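Local coordinates for protein 3'-5' exonuclease crn-4 (Caenorhabditis elegans, PDB 5DK5) that degrades RNA and DNA from the 3' end as a metal-dependent DEDDh exonuclease and takes part in apoptotic DNA breakdown, at residues C16-L21 / G260-E265; L111-F116 / E265-C270; F144-I149 / K275-C280. One frame throughout, in Å; residues are numbered along the deposited sequence.

Interaction 1 (C16-L21 / G260-E265)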
loop_
_atom_site.group_PDB
_atom_site.type_symbol
_atom_site.label_atom_id
_atom_site.label_comp_id
_atom_site.label_asym_id
_atom_site.label_seq_id
_atom_site.Cartn_x
_atom_site.Cartn_y
_atom_site.Cartn_z
ATOM N N CYS B 16 39.088 1.262 -17.785
ATOM C CA CYS B 16 38.203 1.980 -16.871
ATOM C C CYS B 16 39.000 2.956 -16.003
ATOM O O CYS B 16 40.011 2.574 -15.416
ATOM C CB CYS B 16 37.439 0.993 -15.990
ATOM S SG CYS B 16 36.322 1.772 -14.797
ATOM N N PRO B 17 38.546 4.219 -15.911
ATOM C CA PRO B 17 39.315 5.219 -15.163
ATOM C C PRO B 17 39.128 5.142 -13.646
ATOM O O PRO B 17 39.738 5.929 -12.922
ATOM C CB PRO B 17 38.771 6.538 -15.705
ATOM C CG PRO B 17 37.351 6.238 -16.015
ATOM C CD PRO B 17 37.324 4.804 -16.497
ATOM N N PHE B 18 38.295 4.215 -13.179
ATOM C CA PHE B 18 38.047 4.037 -11.750
ATOM C C PHE B 18 38.729 2.770 -11.243
ATOM O O PHE B 18 38.718 1.742 -11.917
ATOM C CB PHE B 18 36.544 3.969 -11.467
ATOM C CG PHE B 18 35.786 5.182 -11.924
ATOM C CD1 PHE B 18 35.672 6.291 -11.105
ATOM C CD2 PHE B 18 35.185 5.211 -13.171
ATOM C CE1 PHE B 18 34.976 7.409 -11.522
ATOM C CE2 PHE B 18 34.487 6.326 -13.593
ATOM C CZ PHE B 18 34.383 7.426 -12.768
ATOM N N ASP B 19 39.324 2.850 -10.057
ATOM C CA ASP B 19 39.928 1.679 -9.426
ATOM C C ASP B 19 38.875 0.836 -8.706
ATOM O O ASP B 19 39.108 -0.335 -8.406
ATOM C CB ASP B 19 41.021 2.104 -8.444
ATOM C CG ASP B 19 42.363 2.317 -9.121
ATOM O OD1 ASP B 19 42.384 2.725 -10.302
ATOM O OD2 ASP B 19 43.403 2.071 -8.472
ATOM N N THR B 20 37.721 1.440 -8.436
ATOM C CA THR B 20 36.634 0.760 -7.739
ATOM C C THR B 20 35.289 1.053 -8.396
ATOM O O THR B 20 34.976 2.201 -8.710
ATOM C CB THR B 20 36.562 1.180 -6.257
ATOM O OG1 THR B 20 37.835 0.974 -5.635
ATOM C CG2 THR B 20 35.502 0.372 -5.513
ATOM N N LEU B 21 34.503 -0.001 -8.600
ATOM C CA LEU B 21 33.143 0.124 -9.110
ATOM C C LEU B 21 32.157 -0.539 -8.153
ATOM O O LEU B 21 32.296 -1.714 -7.812
ATOM C CB LEU B 21 33.024 -0.499 -10.501
ATOM C CG LEU B 21 33.832 0.166 -11.617
ATOM C CD1 LEU B 21 33.705 -0.632 -12.902
ATOM C CD2 LEU B 21 33.382 1.606 -11.834
ATOM N N GLY B 260 34.644 8.698 -24.214
ATOM C CA GLY B 260 35.873 9.457 -24.366
ATOM C C GLY B 260 35.734 10.911 -23.949
ATOM O O GLY B 260 36.706 11.665 -23.987
ATOM N N ASP B 261 34.528 11.301 -23.543
ATOM C CA ASP B 261 34.245 12.689 -23.180
ATOM C C ASP B 261 34.245 12.913 -21.671
ATOM O O ASP B 261 34.303 14.054 -21.211
ATOM C CB ASP B 261 32.895 13.119 -23.758
ATOM C CG ASP B 261 32.886 13.131 -25.273
ATOM O OD1 ASP B 261 33.759 12.475 -25.881
ATOM O OD2 ASP B 261 32.005 13.796 -25.855
ATOM N N PHE B 262 34.173 11.830 -20.903
ATOM C CA PHE B 262 34.102 11.935 -19.448
ATOM C C PHE B 262 35.470 12.136 -18.803
ATOM O O PHE B 262 36.418 11.402 -19.088
ATOM C CB PHE B 262 33.450 10.690 -18.849
ATOM C CG PHE B 262 33.476 10.666 -17.349
ATOM C CD1 PHE B 262 32.597 11.444 -16.618
ATOM C CD2 PHE B 262 34.390 9.878 -16.668
ATOM C CE1 PHE B 262 32.620 11.433 -15.237
ATOM C CE2 PHE B 262 34.419 9.863 -15.286
ATOM C CZ PHE B 262 33.533 10.641 -14.570
ATOM N N ARG B 263 35.551 13.134 -17.926
ATOM C CA ARG B 263 36.747 13.392 -17.129
ATOM C C ARG B 263 36.399 13.268 -15.651
ATOM O O ARG B 263 35.285 13.594 -15.242
ATOM C CB ARG B 263 37.313 14.784 -17.427
ATOM C CG ARG B 263 37.465 15.102 -18.909
ATOM C CD ARG B 263 38.356 14.095 -19.621
ATOM N NE ARG B 263 38.350 14.283 -21.067
ATOM C CZ ARG B 263 38.768 13.373 -21.943
ATOM N NH1 ARG B 263 39.220 12.198 -21.524
ATOM N NH2 ARG B 263 38.726 13.635 -23.243
ATOM N N LEU B 264 37.350 12.797 -14.850
ATOM C CA LEU B 264 37.121 12.621 -13.420
ATOM C C LEU B 264 36.846 13.946 -12.717
ATOM O O LEU B 264 36.164 13.978 -11.692
ATOM C CB LEU B 264 38.320 11.931 -12.768
ATOM C CG LEU B 264 38.197 10.411 -12.662
ATOM C CD1 LEU B 264 38.073 9.780 -14.034
ATOM C CD2 LEU B 264 39.380 9.830 -11.901
ATOM N N GLU B 265 37.371 15.034 -13.272
ATOM C CA GLU B 265 37.211 16.352 -12.668
ATOM C C GLU B 265 35.796 16.893 -12.850
ATOM O O GLU B 265 35.470 17.973 -12.356
ATOM C CB GLU B 265 38.220 17.341 -13.254
ATOM C CG GLU B 265 38.107 17.538 -14.765
ATOM C CD GLU B 265 38.963 18.684 -15.278
ATOM O OE1 GLU B 265 39.214 19.637 -14.511
ATOM O OE2 GLU B 265 39.384 18.629 -16.453
#

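Interaction 2 (L111-F116 / E265-C270). With ZN (zinc ion), chain I.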
loop_
_atom_site.group_PDB
_atom_site.type_symbol
_atom_site.label_atom_id
_atom_site.label_comp_id
_atom_site.label_asym_id
_atom_site.label_seq_id
_atom_site.Cartn_x
_atom_site.Cartn_y
_atom_site.Cartn_z
ATOM N N LEU B 111 37.094 5.168 0.634
ATOM C CA LEU B 111 36.867 5.622 -0.734
ATOM C C LEU B 111 36.936 7.141 -0.819
ATOM O O LEU B 111 36.445 7.844 0.064
ATOM C CB LEU B 111 35.510 5.131 -1.245
ATOM C CG LEU B 111 35.381 3.627 -1.491
ATOM C CD1 LEU B 111 33.935 3.255 -1.782
ATOM C CD2 LEU B 111 36.282 3.196 -2.637
ATOM N N GLU B 112 37.544 7.639 -1.891
ATOM C CA GLU B 112 37.671 9.075 -2.106
ATOM C C GLU B 112 36.645 9.570 -3.116
ATOM O O GLU B 112 36.181 8.815 -3.970
ATOM C CB GLU B 112 39.081 9.421 -2.585
ATOM C CG GLU B 112 40.173 9.059 -1.595
ATOM C CD GLU B 112 41.537 9.549 -2.035
ATOM O OE1 GLU B 112 41.950 10.639 -1.583
ATOM O OE2 GLU B 112 42.194 8.849 -2.833
ATOM N N GLU B 113 36.299 10.847 -3.008
ATOM C CA GLU B 113 35.327 11.467 -3.896
ATOM C C GLU B 113 35.786 11.443 -5.351
ATOM O O GLU B 113 36.864 11.941 -5.678
ATOM C CB GLU B 113 35.071 12.912 -3.465
ATOM C CG GLU B 113 34.502 13.057 -2.065
ATOM C CD GLU B 113 34.371 14.507 -1.637
ATOM O OE1 GLU B 113 34.826 15.396 -2.388
ATOM O OE2 GLU B 113 33.811 14.759 -0.549
ATOM N N GLY B 114 34.965 10.860 -6.219
ATOM C CA GLY B 114 35.214 10.887 -7.650
ATOM C C GLY B 114 36.154 9.813 -8.165
ATOM O O GLY B 114 36.375 9.713 -9.372
ATOM N N LYS B 115 36.707 9.010 -7.259
ATOM C CA LYS B 115 37.621 7.932 -7.639
ATOM C C LYS B 115 36.920 6.575 -7.648
ATOM O O LYS B 115 37.561 5.531 -7.769
ATOM C CB LYS B 115 38.826 7.904 -6.699
ATOM C CG LYS B 115 39.760 9.085 -6.896
ATOM C CD LYS B 115 41.066 8.903 -6.149
ATOM C CE LYS B 115 41.997 10.084 -6.373
ATOM N NZ LYS B 115 43.275 9.940 -5.626
ATOM N N PHE B 116 35.599 6.602 -7.516
ATOM C CA PHE B 116 34.780 5.410 -7.680
ATOM C C PHE B 116 33.465 5.817 -8.332
ATOM O O PHE B 116 33.071 6.981 -8.265
ATOM C CB PHE B 116 34.532 4.723 -6.336
ATOM C CG PHE B 116 33.629 5.496 -5.418
ATOM C CD1 PHE B 116 34.137 6.485 -4.595
ATOM C CD2 PHE B 116 32.270 5.230 -5.378
ATOM C CE1 PHE B 116 33.308 7.197 -3.751
ATOM C CE2 PHE B 116 31.436 5.937 -4.534
ATOM C CZ PHE B 116 31.955 6.923 -3.721
ATOM N N GLU B 265 37.371 15.034 -13.272
ATOM C CA GLU B 265 37.211 16.352 -12.668
ATOM C C GLU B 265 35.796 16.893 -12.850
ATOM O O GLU B 265 35.470 17.973 -12.356
ATOM C CB GLU B 265 38.220 17.341 -13.254
ATOM C CG GLU B 265 38.107 17.538 -14.765
ATOM C CD GLU B 265 38.963 18.684 -15.278
ATOM O OE1 GLU B 265 39.214 19.637 -14.511
ATOM O OE2 GLU B 265 39.384 18.629 -16.453
ATOM N N MET B 266 34.960 16.150 -13.569
ATOM C CA MET B 266 33.562 16.531 -13.737
ATOM C C MET B 266 32.792 16.307 -12.440
ATOM O O MET B 266 31.742 16.913 -12.224
ATOM C CB MET B 266 32.917 15.742 -14.876
ATOM C CG MET B 266 33.390 16.156 -16.263
ATOM S SD MET B 266 32.924 14.998 -17.568
ATOM C CE MET B 266 31.318 14.427 -17.003
ATOM N N TYR B 267 33.315 15.436 -11.581
ATOM C CA TYR B 267 32.751 15.246 -10.251
ATOM C C TYR B 267 33.190 16.418 -9.366
ATOM O O TYR B 267 34.388 16.688 -9.316
ATOM C CB TYR B 267 33.216 13.915 -9.648
ATOM C CG TYR B 267 32.639 13.629 -8.275
ATOM C CD1 TYR B 267 33.137 14.260 -7.141
ATOM C CD2 TYR B 267 31.596 12.728 -8.115
ATOM C CE1 TYR B 267 32.608 14.008 -5.893
ATOM C CE2 TYR B 267 31.062 12.466 -6.867
ATOM C CZ TYR B 267 31.573 13.108 -5.760
ATOM O OH TYR B 267 31.048 12.853 -4.512
ATOM N N GLY B 268 32.292 17.129 -8.672
ATOM C CA GLY B 268 30.844 16.970 -8.691
ATOM C C GLY B 268 30.202 18.268 -9.151
ATOM O O GLY B 268 29.602 18.998 -8.363
ATOM N N VAL B 269 30.359 18.561 -10.437
ATOM C CA VAL B 269 29.821 19.774 -11.042
ATOM C C VAL B 269 28.757 19.418 -12.068
ATOM O O VAL B 269 28.978 18.572 -12.936
ATOM C CB VAL B 269 30.930 20.599 -11.724
ATOM C CG1 VAL B 269 30.348 21.848 -12.372
ATOM C CG2 VAL B 269 32.009 20.971 -10.716
ATOM N N CYS B 270 27.600 20.063 -11.965
ATOM C CA CYS B 270 26.523 19.837 -12.918
ATOM C C CYS B 270 26.993 20.209 -14.315
ATOM O O CYS B 270 27.536 21.292 -14.530
ATOM C CB CYS B 270 25.280 20.644 -12.546
ATOM S SG CYS B 270 24.006 20.612 -13.824
HETATM ZN ZN ZN I . 22.606 22.146 -12.867
#

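Interaction 3 (F144-I149 / K275-C280). With ZN (zinc ion), chain I.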
loop_
_atom_site.group_PDB
_atom_site.type_symbol
_atom_site.label_atom_id
_atom_site.label_comp_id
_atom_site.label_asym_id
_atom_site.label_seq_id
_atom_site.Cartn_x
_atom_site.Cartn_y
_atom_site.Cartn_z
ATOM N N PHE B 144 27.759 11.717 -6.174
ATOM C CA PHE B 144 28.111 10.398 -6.699
ATOM C C PHE B 144 26.888 9.618 -7.194
ATOM O O PHE B 144 27.024 8.498 -7.688
ATOM C CB PHE B 144 28.871 9.574 -5.649
ATOM C CG PHE B 144 28.240 9.570 -4.284
ATOM C CD1 PHE B 144 27.082 8.852 -4.037
ATOM C CD2 PHE B 144 28.827 10.265 -3.239
ATOM C CE1 PHE B 144 26.512 8.841 -2.778
ATOM C CE2 PHE B 144 28.262 10.257 -1.977
ATOM C CZ PHE B 144 27.104 9.544 -1.746
ATOM N N PHE B 145 25.702 10.210 -7.061
ATOM C CA PHE B 145 24.487 9.653 -7.655
ATOM C C PHE B 145 24.082 10.416 -8.920
ATOM O O PHE B 145 23.146 10.017 -9.617
ATOM C CB PHE B 145 23.321 9.673 -6.656
ATOM C CG PHE B 145 23.320 8.532 -5.662
ATOM C CD1 PHE B 145 24.280 7.531 -5.698
ATOM C CD2 PHE B 145 22.329 8.458 -4.698
ATOM C CE1 PHE B 145 24.253 6.489 -4.783
ATOM C CE2 PHE B 145 22.297 7.420 -3.783
ATOM C CZ PHE B 145 23.258 6.435 -3.826
ATOM N N ARG B 146 24.777 11.513 -9.212
ATOM C CA ARG B 146 24.468 12.327 -10.384
ATOM C C ARG B 146 25.436 12.032 -11.533
ATOM O O ARG B 146 25.390 12.674 -12.585
ATOM C CB ARG B 146 24.493 13.812 -10.018
ATOM C CG ARG B 146 23.328 14.223 -9.124
ATOM C CD ARG B 146 23.271 15.723 -8.895
ATOM N NE ARG B 146 23.195 16.470 -10.147
ATOM C CZ ARG B 146 22.924 17.768 -10.229
ATOM N NH1 ARG B 146 22.692 18.475 -9.131
ATOM N NH2 ARG B 146 22.878 18.361 -11.415
ATOM N N GLN B 147 26.317 11.062 -11.315
ATOM C CA GLN B 147 27.097 10.465 -12.390
ATOM C C GLN B 147 27.218 8.975 -12.104
ATOM O O GLN B 147 27.430 8.573 -10.961
ATOM C CB GLN B 147 28.478 11.114 -12.512
ATOM C CG GLN B 147 29.376 10.956 -11.285
ATOM C CD GLN B 147 30.824 11.313 -11.568
ATOM O OE1 GLN B 147 31.742 10.640 -11.096
ATOM N NE2 GLN B 147 31.038 12.374 -12.339
ATOM N N TYR B 148 27.059 8.153 -13.134
ATOM C CA TYR B 148 27.077 6.710 -12.939
ATOM C C TYR B 148 27.239 5.963 -14.253
ATOM O O TYR B 148 27.287 6.567 -15.325
ATOM C CB TYR B 148 25.796 6.255 -12.237
ATOM C CG TYR B 148 24.536 6.569 -13.006
ATOM C CD1 TYR B 148 23.873 7.777 -12.829
ATOM C CD2 TYR B 148 24.005 5.656 -13.906
ATOM C CE1 TYR B 148 22.719 8.067 -13.529
ATOM C CE2 TYR B 148 22.852 5.936 -14.611
ATOM C CZ TYR B 148 22.213 7.143 -14.418
ATOM O OH TYR B 148 21.064 7.431 -15.118
ATOM N N ILE B 149 27.318 4.641 -14.149
ATOM C CA ILE B 149 27.516 3.775 -15.301
ATOM C C ILE B 149 26.269 2.947 -15.581
ATOM O O ILE B 149 25.927 2.044 -14.817
ATOM C CB ILE B 149 28.717 2.833 -15.089
ATOM C CG1 ILE B 149 29.970 3.659 -14.765
ATOM C CG2 ILE B 149 28.926 1.949 -16.322
ATOM C CD1 ILE B 149 31.243 2.856 -14.601
ATOM N N LYS B 275 27.607 24.516 -12.009
ATOM C CA LYS B 275 27.709 24.882 -10.601
ATOM C C LYS B 275 27.805 23.627 -9.744
ATOM O O LYS B 275 27.427 22.539 -10.179
ATOM C CB LYS B 275 26.512 25.736 -10.176
ATOM C CG LYS B 275 26.506 27.119 -10.807
ATOM C CD LYS B 275 25.523 28.053 -10.121
ATOM C CE LYS B 275 24.082 27.652 -10.384
ATOM N NZ LYS B 275 23.124 28.648 -9.827
ATOM N N GLY B 276 28.326 23.784 -8.533
ATOM C CA GLY B 276 28.457 22.672 -7.611
ATOM C C GLY B 276 27.115 22.027 -7.337
ATOM O O GLY B 276 26.091 22.707 -7.268
ATOM N N MET B 277 27.120 20.707 -7.179
ATOM C CA MET B 277 25.893 19.954 -6.949
ATOM C C MET B 277 25.370 20.143 -5.525
ATOM O O MET B 277 24.384 19.521 -5.130
ATOM C CB MET B 277 26.132 18.472 -7.241
ATOM C CG MET B 277 26.392 18.190 -8.713
ATOM S SD MET B 277 27.033 16.539 -9.030
ATOM C CE MET B 277 27.018 16.518 -10.821
ATOM N N ASP B 278 26.042 21.003 -4.763
ATOM C CA ASP B 278 25.562 21.417 -3.448
ATOM C C ASP B 278 24.638 22.631 -3.570
ATOM O O ASP B 278 23.895 22.951 -2.642
ATOM C CB ASP B 278 26.736 21.733 -2.510
ATOM C CG ASP B 278 27.836 22.530 -3.190
ATOM O OD1 ASP B 278 27.544 23.226 -4.184
ATOM O OD2 ASP B 278 28.995 22.455 -2.731
ATOM N N VAL B 279 24.697 23.300 -4.719
ATOM C CA VAL B 279 23.811 24.422 -5.023
ATOM C C VAL B 279 22.776 23.988 -6.056
ATOM O O VAL B 279 21.578 24.231 -5.897
ATOM C CB VAL B 279 24.594 25.640 -5.558
ATOM C CG1 VAL B 279 23.650 26.796 -5.881
ATOM C CG2 VAL B 279 25.645 26.081 -4.551
ATOM N N CYS B 280 23.252 23.344 -7.116
ATOM C CA CYS B 280 22.381 22.828 -8.163
ATOM C C CYS B 280 21.580 21.625 -7.668
ATOM O O CYS B 280 22.116 20.750 -6.987
ATOM C CB CYS B 280 23.206 22.441 -9.391
ATOM S SG CYS B 280 22.285 21.509 -10.632
HETATM ZN ZN ZN I . 22.606 22.146 -12.867
HETATM O O HOH W 1 22.411 17.564 -6.206
#

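Interaction 1 (C16-L21 / G260-E265)
Leu264 packs on Pro17, and beside them the rings of Phe18 and Phe262 meet, joining the entrance of strand 20-28 to the loop that follows strand 253-256. In this RNase H-like exonuclease fold, strand 20-28 is an inner strand of the mixed sheet and strand 253-256 lies at one margin. The contact is van der Waals packing without a hydrogen bond across it; the two sides together bury 172 Å², and the nearest backbone pair, Pro17 and Leu264, keeps its CA atoms 7.9 Å apart, so side chains do the bridging.

Leu264 gives up most area. Its CA–CB bond does not aim at the partner, but the branch beyond reaches it: CD1 lies 3.7 Å from CB of Pro17, on the flank of the pyrrolidine ring, while CD2 approaches O of Pro17 at 4.0 Å. Thus one methyl meets the proline ring and the other its carbonyl. The pyrrolidine also rests on Thr213.

Phe18 and Phe262 extend from opposite directions and meet rim to rim. CZ of Phe18 is 3.5 Å from CE2 of Phe262, the ring centroids are 5.9 Å apart and the planes are inclined at 33°; the closest atoms are on the two rims and neither ring lies over the face of the other, so the pair is not stacked. The CA–CB bond of Phe262 points to the other segment, and with CG anti to the backbone N (chi1 174°) the ring's CE2/CZ rim comes against Phe18. Both rings are buried: Phe18 also packs on Ala117 of strand 116-120 and on Val214.

On the Phe18 side, Cys16 SG lies at the ring edge, in its plane, and accepts a hydrogen bond from Phe18 N at 3.5 Å (N-H...S angle 162°).

Interaction 2 (L111-F116 / E265-C270)
Gly114 and Tyr267 bring their CA atoms to 5.6 Å, the closest backbone approach here, where a type II beta turn from Glu112 to Lys115 faces the loop after the short 3-10 segment 264-266. The turn leads into strand 116-120 of the exonuclease sheet; the opposing loop continues to Cys270, a ligand of the zinc ion. Gly114 is the third residue of the turn, with phi 84°, and the closing bond from Lys115 N to Glu112 O is weak at 3.3 Å.

The principal interaction is a CH-pi contact. Gly114 CA stands 4.0 Å from the centroid of the Tyr267 ring and 19° off its normal, hence over the face. Gly114 N lies above the ring centre, and Glu113 C lies over the same ring, so the aromatic plane is laid against the Glu113–Gly114 peptide. The positive phi of Gly114 favours glycine, and its bare CA lets the ring come close. Toward the hydroxyl end, Glu113 CB touches CE1 of Tyr267 at 3.6 Å, while its carboxylate chain runs on extended.

Tyr267 reaches the turn because its CB is directed at it and its CG is anti to the backbone N (chi1 -178°). An alanine here would remove the whole ring, and the Glu113–Gly114 peptide is likely to lose its aromatic cover, leaving a gap between turn and loop. Ala143 is a further neighbour of the ring.

Beyond Tyr267 the chain bends sharply. The peptide before Gly268 is cis, and Val269 N bonds back to Met266 O at 2.8 Å. Three residues past Tyr267, Cys270 SG binds the zinc ion at 2.3 Å.

Interaction 3 (F144-I149 / K275-C280)
Arg146 reaches SG of Cys280 with its guanidinium N-H groups and lies along Met277. NH2 of Arg146 donates to SG of Cys280 at 3.3 Å with an angle of 155°, and the sulfur lies only 2° out of the guanidinium plane. A second, weak bond runs from NH1 of Arg146 to the same SG at 3.4 Å, so two N-H groups converge on one sulfur. NH2 of Arg146 also donates to Leu218 O of strand 216-219. Water 1 sits at the guanidinium edge, accepting from NH1 of Arg146 at 3.1 Å and probably donating to Met277 O at 3.0 Å.

The sulfur so gripped is a metal ligand. Cys280 completes, with Cys220, Cys270 and Cys273, a four-cysteine zinc site whose CxxC pair is Cys270 and Cys273. Four cysteines bound as thiolates would probably leave the site net negative, which the arginine is likely to offset in part. Arg146 stands just before strand 147-150, and its backbone pairs with Leu218 of the adjacent strand 216-219; the contact therefore links the zinc site to the exonuclease sheet.

Van der Waals packing comes from Met277, whose chain slides past that of Arg146 in the opposite direction. CG of Met277 lies over one guanidinium face, nearer its rim than its centre, 3.7 Å from NH1 of Arg146. SD and CE of Met277 run along the aliphatic part of Arg146, CE touching CB of Arg146 at 3.8 Å. The arginine chain bends at chi3 (57°), turning its flat end across the methionine.

Backbone bonds shape the cysteine's loop: Gly276 O accepts from both Val279 N and Cys280 N, the latter at 2.9 Å.

From the N terminus the chain lays down 16-21, then 111-116, then 144-149, and only after strand 253-256 does one late loop meet all three in the same order. Residues 260-265 close a loop of 238 residues in interaction 1, 265-270 one of 148 in interaction 2, and 275-280 one of 125 in interaction 3. Every pair of loops therefore crosses and none nests. Interactions 1 and 2 share Glu265 and touch where Phe18 packs against Gly114; Phe262 reaches Gln147 of interaction 3. A probable Gly268–Met277 backbone hydrogen bond joins interactions 2 and 3, fastening the loop with three of four zinc cysteines to chain just before strands 20-28, 116-120 and 147-150.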